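Local coordinates for glycerate dehydrogenase related protein (Thermoplasma acidophilum, PDB 3GVX) that probably acts as a D-2-hydroxyacid dehydrogenase, reducing hydroxypyruvate or glyoxylate to the corresponding 2-hydroxyacid with NADH or NADPH, at residues I83-H88 and H255-M260; L232-W237 and I251-V256; V177-P182 and L203-V208. All blocks are in the same frame, centred on the assembly; numbering follows the deposited sequence.

Contact 1 (I83-H88 and H255-M260). With K (potassium ion), chain D.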
loop_
_atom_site.group_PDB
_atom_site.type_symbol
_atom_site.label_atom_id
_atom_site.label_comp_id
_atom_site.label_asym_id
_atom_site.label_seq_id
_atom_site.Cartn_x
_atom_site.Cartn_y
_atom_site.Cartn_z
ATOM N N ILE B 83 -5.599 1.708 -11.519
ATOM C CA ILE B 83 -5.659 2.062 -10.102
ATOM C C ILE B 83 -5.971 0.797 -9.310
ATOM O O ILE B 83 -5.286 0.445 -8.350
ATOM C CB ILE B 83 -6.771 3.102 -9.832
ATOM C CG1 ILE B 83 -6.289 4.481 -10.275
ATOM C CG2 ILE B 83 -7.219 3.041 -8.366
ATOM C CD1 ILE B 83 -7.344 5.555 -10.223
ATOM N N SER B 84 -7.023 0.114 -9.743
ATOM C CA SER B 84 -7.471 -1.117 -9.120
ATOM C C SER B 84 -6.404 -2.181 -9.174
ATOM O O SER B 84 -6.158 -2.845 -8.188
ATOM C CB SER B 84 -8.732 -1.617 -9.808
ATOM O OG SER B 84 -9.216 -2.793 -9.202
ATOM N N VAL B 85 -5.765 -2.349 -10.326
ATOM C CA VAL B 85 -4.736 -3.375 -10.456
ATOM C C VAL B 85 -3.497 -3.107 -9.593
ATOM O O VAL B 85 -2.930 -4.036 -9.018
ATOM C CB VAL B 85 -4.290 -3.579 -11.941
ATOM C CG1 VAL B 85 -3.145 -4.583 -12.003
ATOM C CG2 VAL B 85 -5.468 -4.057 -12.782
ATOM N N ALA B 86 -3.081 -1.844 -9.503
ATOM C CA ALA B 86 -1.925 -1.493 -8.693
ATOM C C ALA B 86 -2.222 -1.792 -7.221
ATOM O O ALA B 86 -1.355 -2.276 -6.498
ATOM C CB ALA B 86 -1.564 -0.024 -8.880
ATOM N N GLU B 87 -3.456 -1.516 -6.799
ATOM C CA GLU B 87 -3.876 -1.779 -5.419
ATOM C C GLU B 87 -3.887 -3.266 -5.117
ATOM O O GLU B 87 -3.544 -3.689 -4.019
ATOM C CB GLU B 87 -5.268 -1.222 -5.141
ATOM C CG GLU B 87 -5.347 0.258 -4.876
ATOM C CD GLU B 87 -6.754 0.681 -4.454
ATOM O OE1 GLU B 87 -7.502 -0.170 -3.939
ATOM O OE2 GLU B 87 -7.125 1.854 -4.629
ATOM N N HIS B 88 -4.282 -4.061 -6.103
ATOM C CA HIS B 88 -4.324 -5.500 -5.904
ATOM C C HIS B 88 -2.921 -6.068 -5.833
ATOM O O HIS B 88 -2.677 -7.034 -5.118
ATOM C CB HIS B 88 -5.078 -6.211 -7.027
ATOM C CG HIS B 88 -5.353 -7.644 -6.730
ATOM N ND1 HIS B 88 -6.438 -8.053 -5.994
ATOM C CD2 HIS B 88 -4.643 -8.767 -7.002
ATOM C CE1 HIS B 88 -6.389 -9.361 -5.821
ATOM N NE2 HIS B 88 -5.307 -9.817 -6.424
ATOM N N HIS B 255 -7.853 -13.690 -11.182
ATOM C CA HIS B 255 -8.026 -12.638 -12.178
ATOM C C HIS B 255 -9.035 -11.587 -11.720
ATOM O O HIS B 255 -9.943 -11.236 -12.472
ATOM C CB HIS B 255 -8.533 -13.280 -13.473
ATOM C CG HIS B 255 -8.085 -12.591 -14.719
ATOM N ND1 HIS B 255 -7.269 -13.199 -15.650
ATOM C CD2 HIS B 255 -8.304 -11.336 -15.171
ATOM C CE1 HIS B 255 -7.000 -12.344 -16.621
ATOM N NE2 HIS B 255 -7.616 -11.206 -16.352
ATOM N N VAL B 256 -8.885 -11.095 -10.493
ATOM C CA VAL B 256 -9.791 -10.088 -9.946
ATOM C C VAL B 256 -9.097 -8.755 -9.685
ATOM O O VAL B 256 -9.693 -7.851 -9.131
ATOM C CB VAL B 256 -10.406 -10.556 -8.611
ATOM C CG1 VAL B 256 -11.375 -11.730 -8.831
ATOM C CG2 VAL B 256 -9.280 -10.931 -7.648
ATOM N N ALA B 257 -7.838 -8.637 -10.088
ATOM C CA ALA B 257 -7.087 -7.405 -9.854
ATOM C C ALA B 257 -7.771 -6.153 -10.408
ATOM O O ALA B 257 -7.861 -5.135 -9.728
ATOM C CB ALA B 257 -5.667 -7.529 -10.421
ATOM N N GLY B 258 -8.281 -6.238 -11.634
ATOM C CA GLY B 258 -8.944 -5.093 -12.241
ATOM C C GLY B 258 -10.452 -5.121 -12.116
ATOM O O GLY B 258 -11.178 -4.560 -12.937
ATOM N N GLY B 259 -10.924 -5.782 -11.072
ATOM C CA GLY B 259 -12.347 -5.914 -10.855
ATOM C C GLY B 259 -12.791 -7.252 -11.416
ATOM O O GLY B 259 -12.072 -8.243 -11.325
HETATM N N MSE B 260 -13.973 -7.267 -12.014
HETATM C CA MSE B 260 -14.551 -8.470 -12.600
HETATM C C MSE B 260 -15.228 -8.082 -13.896
HETATM O O MSE B 260 -15.551 -6.911 -14.106
HETATM C CB MSE B 260 -15.621 -9.045 -11.680
HETATM C CG MSE B 260 -15.261 -10.257 -10.878
HETATM SE SE MSE B 260 -16.406 -10.259 -9.510
HETATM C CE MSE B 260 -17.743 -11.245 -10.126
HETATM K K K D . -8.461 -6.446 -6.775
HETATM O O HOH W 1 -7.899 -3.974 -6.351
#
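Ser84 and His88, one turn apart on helix 79-97, meet the type I beta turn Val256-Gly259 around a bound potassium ion; the turn lies in the loop that follows strand 250-252, at the edge of the Rossmann-type sheet of this D-2-hydroxyacid dehydrogenase. The metal is gripped from both segments. His88 ND1 binds the potassium ion at 2.7 Å, and the turn adds two main-chain oxygens, Val256 O at 3.0 Å and, more loosely, Ala257 O at 3.3 Å. Water 1 lies 2.6 Å from the potassium ion, and Thr117 OG1 of the second subunit also binds it, so the site straddles the dimer interface.

Hydrogen bonding adds a second grip on the same carbonyl: Ser84 OG donates to Ala257 O over 2.8 Å, in the carbonyl plane, with a C=O...donor angle of 148°. The hydroxyl gets there because OG stands opposite the backbone N (chi1 -178°). Ala257 O thus serves both a metal and a hydroxyl. His88 is tied at its other nitrogen too, NE2 bonding to Ser253 OG, and with ND1 on the metal this fixes the rotation of the ring.

Packing fills the rest. Ala257 CA sits over one face of the His88 imidazole in a CH-pi contact, 4.0 Å from the ring centroid and 28° off its normal. Val256 CG2 approaches the same ring obliquely. Val85 spreads its methyls over the turn, CG1 beside Ala257 CB and CG2 3.7 Å from Gly258 CA.

Contact 2 (L232-W237 and I251-V256). With K (potassium ion), chain D.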
loop_
_atom_site.group_PDB
_atom_site.type_symbol
_atom_site.label_atom_id
_atom_site.label_comp_id
_atom_site.label_asym_id
_atom_site.label_seq_id
_atom_site.Cartn_x
_atom_site.Cartn_y
_atom_site.Cartn_z
ATOM N N LEU B 232 3.509 -14.541 -6.704
ATOM C CA LEU B 232 2.172 -14.084 -6.373
ATOM C C LEU B 232 1.505 -13.710 -7.675
ATOM O O LEU B 232 1.991 -12.855 -8.412
ATOM C CB LEU B 232 2.241 -12.872 -5.451
ATOM C CG LEU B 232 3.313 -13.012 -4.375
ATOM C CD1 LEU B 232 3.351 -11.714 -3.597
ATOM C CD2 LEU B 232 3.045 -14.230 -3.468
ATOM N N SER B 233 0.386 -14.346 -7.969
ATOM C CA SER B 233 -0.256 -14.036 -9.227
ATOM C C SER B 233 -1.757 -13.915 -9.194
ATOM O O SER B 233 -2.458 -14.582 -8.433
ATOM C CB SER B 233 0.162 -15.063 -10.276
ATOM O OG SER B 233 -0.159 -14.603 -11.567
ATOM N N ASP B 234 -2.241 -13.029 -10.042
ATOM C CA ASP B 234 -3.659 -12.822 -10.160
ATOM C C ASP B 234 -4.133 -13.536 -11.420
ATOM O O ASP B 234 -5.310 -13.510 -11.737
ATOM C CB ASP B 234 -3.974 -11.336 -10.241
ATOM C CG ASP B 234 -5.447 -11.070 -10.376
ATOM O OD1 ASP B 234 -6.237 -11.581 -9.551
ATOM O OD2 ASP B 234 -5.820 -10.348 -11.316
ATOM N N VAL B 235 -3.205 -14.176 -12.130
ATOM C CA VAL B 235 -3.542 -14.892 -13.358
ATOM C C VAL B 235 -2.865 -16.245 -13.442
ATOM O O VAL B 235 -1.665 -16.382 -13.195
ATOM C CB VAL B 235 -3.147 -14.093 -14.605
ATOM C CG1 VAL B 235 -3.836 -12.735 -14.598
ATOM C CG2 VAL B 235 -1.632 -13.975 -14.682
ATOM N N TRP B 236 -3.643 -17.251 -13.797
ATOM C CA TRP B 236 -3.110 -18.590 -13.901
ATOM C C TRP B 236 -3.262 -19.112 -15.323
ATOM O O TRP B 236 -4.055 -18.580 -16.089
ATOM C CB TRP B 236 -3.829 -19.486 -12.899
ATOM C CG TRP B 236 -3.096 -20.721 -12.655
ATOM C CD1 TRP B 236 -3.351 -21.932 -13.212
ATOM C CD2 TRP B 236 -1.948 -20.895 -11.815
ATOM N NE1 TRP B 236 -2.440 -22.851 -12.781
ATOM C CE2 TRP B 236 -1.563 -22.245 -11.924
ATOM C CE3 TRP B 236 -1.204 -20.044 -10.992
ATOM C CZ2 TRP B 236 -0.476 -22.774 -11.236
ATOM C CZ3 TRP B 236 -0.123 -20.569 -10.310
ATOM C CH2 TRP B 236 0.234 -21.925 -10.441
ATOM N N TRP B 237 -2.514 -20.143 -15.692
ATOM C CA TRP B 237 -2.662 -20.651 -17.041
ATOM C C TRP B 237 -3.999 -21.360 -17.187
ATOM O O TRP B 237 -4.538 -21.945 -16.232
ATOM C CB TRP B 237 -1.507 -21.582 -17.415
ATOM C CG TRP B 237 -0.170 -20.954 -17.252
ATOM C CD1 TRP B 237 0.589 -20.360 -18.216
ATOM C CD2 TRP B 237 0.566 -20.839 -16.034
ATOM N NE1 TRP B 237 1.757 -19.888 -17.675
ATOM C CE2 TRP B 237 1.773 -20.174 -16.338
ATOM C CE3 TRP B 237 0.332 -21.252 -14.718
ATOM C CZ2 TRP B 237 2.734 -19.885 -15.369
ATOM C CZ3 TRP B 237 1.284 -20.968 -13.755
ATOM C CH2 TRP B 237 2.479 -20.294 -14.088
ATOM N N ILE B 251 0.915 -17.106 -3.597
ATOM C CA ILE B 251 -0.348 -16.582 -3.114
ATOM C C ILE B 251 -1.015 -16.252 -4.429
ATOM O O ILE B 251 -0.443 -15.576 -5.288
ATOM C CB ILE B 251 -0.206 -15.294 -2.288
ATOM C CG1 ILE B 251 0.734 -15.518 -1.107
ATOM C CG2 ILE B 251 -1.573 -14.861 -1.792
ATOM C CD1 ILE B 251 0.828 -14.341 -0.171
ATOM N N LEU B 252 -2.229 -16.742 -4.594
ATOM C CA LEU B 252 -2.924 -16.560 -5.852
ATOM C C LEU B 252 -4.290 -15.941 -5.733
ATOM O O LEU B 252 -4.951 -16.021 -4.699
ATOM C CB LEU B 252 -3.082 -17.915 -6.548
ATOM C CG LEU B 252 -1.834 -18.787 -6.695
ATOM C CD1 LEU B 252 -2.247 -20.206 -7.105
ATOM C CD2 LEU B 252 -0.881 -18.159 -7.708
ATOM N N SER B 253 -4.715 -15.326 -6.821
ATOM C CA SER B 253 -6.037 -14.743 -6.880
ATOM C C SER B 253 -6.588 -14.991 -8.290
ATOM O O SER B 253 -5.846 -15.017 -9.260
ATOM C CB SER B 253 -6.014 -13.249 -6.528
ATOM O OG SER B 253 -5.160 -12.505 -7.365
ATOM N N PRO B 254 -7.908 -15.185 -8.403
ATOM C CA PRO B 254 -8.644 -15.450 -9.645
ATOM C C PRO B 254 -8.909 -14.302 -10.649
ATOM O O PRO B 254 -10.061 -13.983 -10.934
ATOM C CB PRO B 254 -9.934 -16.087 -9.130
ATOM C CG PRO B 254 -10.145 -15.375 -7.833
ATOM C CD PRO B 254 -8.774 -15.388 -7.231
ATOM N N HIS B 255 -7.853 -13.690 -11.182
ATOM C CA HIS B 255 -8.026 -12.638 -12.178
ATOM C C HIS B 255 -9.035 -11.587 -11.720
ATOM O O HIS B 255 -9.943 -11.236 -12.472
ATOM C CB HIS B 255 -8.533 -13.280 -13.473
ATOM C CG HIS B 255 -8.085 -12.591 -14.719
ATOM N ND1 HIS B 255 -7.269 -13.199 -15.650
ATOM C CD2 HIS B 255 -8.304 -11.336 -15.171
ATOM C CE1 HIS B 255 -7.000 -12.344 -16.621
ATOM N NE2 HIS B 255 -7.616 -11.206 -16.352
ATOM N N VAL B 256 -8.885 -11.095 -10.493
ATOM C CA VAL B 256 -9.791 -10.088 -9.946
ATOM C C VAL B 256 -9.097 -8.755 -9.685
ATOM O O VAL B 256 -9.693 -7.851 -9.131
ATOM C CB VAL B 256 -10.406 -10.556 -8.611
ATOM C CG1 VAL B 256 -11.375 -11.730 -8.831
ATOM C CG2 VAL B 256 -9.280 -10.931 -7.648
HETATM K K K D . -8.461 -6.446 -6.775
HETATM O O HOH W 1 -7.899 -3.974 -6.351
#
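Leu252 reaches the six-membered part of the Trp236 indole with both methyls, CD2 approaching CZ3 obliquely at 3.6 Å. One face of that indole carries Trp237 CZ3, set toward the rim, and Trp236 NE1 in turn lies in plane at the edge of the Trp237 ring. The His255 imidazole is met obliquely by Val235 CG1, 3.6 Å from ND1. In Asp234, CG is trans to the main-chain nitrogen (chi1 180°), which brings OD1 between two donors: Ser253 OG at 2.6 Å on its anti lone pair and Val256 N at 2.9 Å on its syn lone pair. OD2 bonds Ala257 N, so both oxygens of this buried group are engaged, which would probably stabilise its negative charge.

The two segments begin on the last two parallel strands of the seven-stranded Rossmann-type sheet, 230-233 and the outermost 250-252. Ser233 bridges their ends through its backbone, its N donating to Ile251 O (3.1 Å) and its O accepting from Ser253 N (2.9 Å). On the face shared by Leu232 and Ile251 the side chains lie side by side, Leu232 CD2 touching Ile251 CG1 at 3.5 Å, against helix 79-97. Past strand 250-252 the chain bends through an inverse gamma turn centred on Pro254. Ser233 OG reaches forward along its own segment to donate to Val235 O at 2.8 Å.

Contact 3 (V177-P182 and L203-V208)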
loop_
_atom_site.group_PDB
_atom_site.type_symbol
_atom_site.label_atom_id
_atom_site.label_comp_id
_atom_site.label_asym_id
_atom_site.label_seq_id
_atom_site.Cartn_x
_atom_site.Cartn_y
_atom_site.Cartn_z
ATOM N N VAL B 177 9.703 -8.083 -8.216
ATOM C CA VAL B 177 9.491 -7.886 -9.625
ATOM C C VAL B 177 8.028 -7.995 -9.927
ATOM O O VAL B 177 7.362 -8.965 -9.557
ATOM C CB VAL B 177 10.229 -8.915 -10.483
ATOM C CG1 VAL B 177 9.639 -8.900 -11.904
ATOM C CG2 VAL B 177 11.726 -8.612 -10.492
ATOM N N LEU B 178 7.521 -6.973 -10.593
ATOM C CA LEU B 178 6.136 -6.972 -10.972
ATOM C C LEU B 178 6.018 -7.146 -12.481
ATOM O O LEU B 178 6.667 -6.447 -13.256
ATOM C CB LEU B 178 5.455 -5.674 -10.570
ATOM C CG LEU B 178 4.003 -5.788 -11.024
ATOM C CD1 LEU B 178 3.091 -6.064 -9.823
ATOM C CD2 LEU B 178 3.629 -4.523 -11.786
ATOM N N ILE B 179 5.180 -8.079 -12.897
ATOM C CA ILE B 179 4.998 -8.288 -14.312
ATOM C C ILE B 179 3.705 -7.636 -14.740
ATOM O O ILE B 179 2.628 -8.014 -14.307
ATOM C CB ILE B 179 4.972 -9.767 -14.675
ATOM C CG1 ILE B 179 6.258 -10.425 -14.172
ATOM C CG2 ILE B 179 4.816 -9.913 -16.190
ATOM C CD1 ILE B 179 6.192 -11.914 -14.086
ATOM N N ALA B 180 3.840 -6.617 -15.572
ATOM C CA ALA B 180 2.701 -5.891 -16.083
ATOM C C ALA B 180 3.003 -5.544 -17.543
ATOM O O ALA B 180 3.013 -4.385 -17.933
ATOM C CB ALA B 180 2.505 -4.656 -15.273
ATOM N N ILE B 181 3.262 -6.574 -18.338
ATOM C CA ILE B 181 3.602 -6.385 -19.734
ATOM C C ILE B 181 2.605 -7.134 -20.617
ATOM O O ILE B 181 2.127 -8.205 -20.260
ATOM C CB ILE B 181 5.046 -6.885 -19.994
ATOM C CG1 ILE B 181 5.619 -6.236 -21.256
ATOM C CG2 ILE B 181 5.057 -8.411 -20.064
ATOM C CD1 ILE B 181 7.123 -6.288 -21.329
ATOM N N PRO B 182 2.260 -6.560 -21.776
ATOM C CA PRO B 182 1.315 -7.200 -22.695
ATOM C C PRO B 182 1.855 -8.512 -23.265
ATOM O O PRO B 182 3.057 -8.672 -23.486
ATOM C CB PRO B 182 1.113 -6.140 -23.774
ATOM C CG PRO B 182 1.340 -4.866 -23.027
ATOM C CD PRO B 182 2.557 -5.191 -22.220
ATOM N N LEU B 203 13.584 -13.208 -3.728
ATOM C CA LEU B 203 12.843 -12.439 -4.705
ATOM C C LEU B 203 11.377 -12.807 -4.645
ATOM O O LEU B 203 11.028 -13.969 -4.450
ATOM C CB LEU B 203 13.373 -12.714 -6.110
ATOM C CG LEU B 203 12.432 -12.188 -7.197
ATOM C CD1 LEU B 203 12.513 -10.643 -7.282
ATOM C CD2 LEU B 203 12.791 -12.846 -8.526
ATOM N N THR B 204 10.524 -11.802 -4.786
ATOM C CA THR B 204 9.087 -11.999 -4.806
ATOM C C THR B 204 8.620 -11.523 -6.165
ATOM O O THR B 204 8.914 -10.404 -6.595
ATOM C CB THR B 204 8.374 -11.183 -3.720
ATOM O OG1 THR B 204 8.862 -11.583 -2.435
ATOM C CG2 THR B 204 6.864 -11.419 -3.781
ATOM N N ILE B 205 7.905 -12.395 -6.851
ATOM C CA ILE B 205 7.415 -12.068 -8.162
ATOM C C ILE B 205 5.918 -11.891 -8.128
ATOM O O ILE B 205 5.190 -12.701 -7.557
ATOM C CB ILE B 205 7.800 -13.148 -9.163
ATOM C CG1 ILE B 205 9.317 -13.340 -9.097
ATOM C CG2 ILE B 205 7.297 -12.769 -10.552
ATOM C CD1 ILE B 205 9.943 -14.059 -10.257
ATOM N N VAL B 206 5.460 -10.804 -8.728
ATOM C CA VAL B 206 4.047 -10.524 -8.769
ATOM C C VAL B 206 3.608 -10.444 -10.223
ATOM O O VAL B 206 4.160 -9.680 -11.018
ATOM C CB VAL B 206 3.732 -9.193 -8.069
ATOM C CG1 VAL B 206 2.245 -9.101 -7.798
ATOM C CG2 VAL B 206 4.571 -9.064 -6.793
ATOM N N ASN B 207 2.603 -11.235 -10.566
ATOM C CA ASN B 207 2.107 -11.252 -11.928
ATOM C C ASN B 207 0.697 -10.701 -12.058
ATOM O O ASN B 207 -0.260 -11.307 -11.583
ATOM C CB ASN B 207 2.129 -12.678 -12.477
ATOM C CG ASN B 207 2.008 -12.713 -13.982
ATOM O OD1 ASN B 207 1.488 -11.778 -14.595
ATOM N ND2 ASN B 207 2.476 -13.794 -14.586
ATOM N N VAL B 208 0.567 -9.541 -12.687
ATOM C CA VAL B 208 -0.748 -8.964 -12.919
ATOM C C VAL B 208 -0.949 -8.746 -14.422
ATOM O O VAL B 208 -1.747 -7.916 -14.841
ATOM C CB VAL B 208 -0.947 -7.624 -12.172
ATOM C CG1 VAL B 208 -1.069 -7.870 -10.682
ATOM C CG2 VAL B 208 0.194 -6.666 -12.501
#
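Val177, Leu178 and Ile179 pair with Ile205, Val206 and Asn207 as parallel strands, the short axes 4.7 Å apart and inclined by 17°. The tight part is this backbone ladder with the side chains on both its faces. Val177 N donates to Thr204 O, and Val177 O accepts from Val206 N at 2.8 Å; two residues on, Ile179 N reaches Val206 O at 2.7 Å with an N-H...O angle of 167°, and Ile179 O receives Val208 N.

On the face of Leu178 and Val206, Leu178 CD1 lies 3.6 Å from Val206 CB. Just past the strand the Val208 side chain crosses that of Leu178 at about a right angle, Val208 CG2 4.0 Å from Leu178 CD1. Helix 79-97 covers this side through Ala89 and Val85. On the other face Ile179 CD1 lies 3.8 Å from Ile205 CG2. Leu203, just before the strand, adds CD1 3.9 Å from Val177 CG2, and Phe171 of helix 167-172 packs on both residues. Asn207 shares the face of Ile179, its amide turned to Tyr231 OH through ND2 and to Ala209 N through OD1.

Packing thins past the strand ends, where Ala180 CB keeps a contact of 4.1 Å with Val208 CG2 and the chain then diverges to the exposed Pro182. Ala180 lies near, without touching, a turn holding Gly129, Gly131 and Gly134 that is consistent with the GxGxxG motif, and strands 176-179 and 204-207, joined through helix 193-196, form a beta-alpha-beta unit characteristic of the Rossmann-type NAD-binding domain.

In the fold
From the N terminus the chain first passes helix 79-97, whose residues 83-88 wait for their partner until 255-260, so contact 1 closes the longest loop. Contact 3 lies nested inside it, joining neighbouring strands 176-179 and 204-207. Contact 2 follows in series, bringing 251-256 back to 232-237, and ends on the same stretch as contact 1, sharing His255 and Val256. The sheet carries contact 3 into contact 2, Leu232 N lying 2.6 Å from Ile205 O. Val85 touches Val208, linking contacts 1 and 3. Together they tie the sheet of the nucleotide-binding domain to helix 79-97 and to the potassium site at the second subunit.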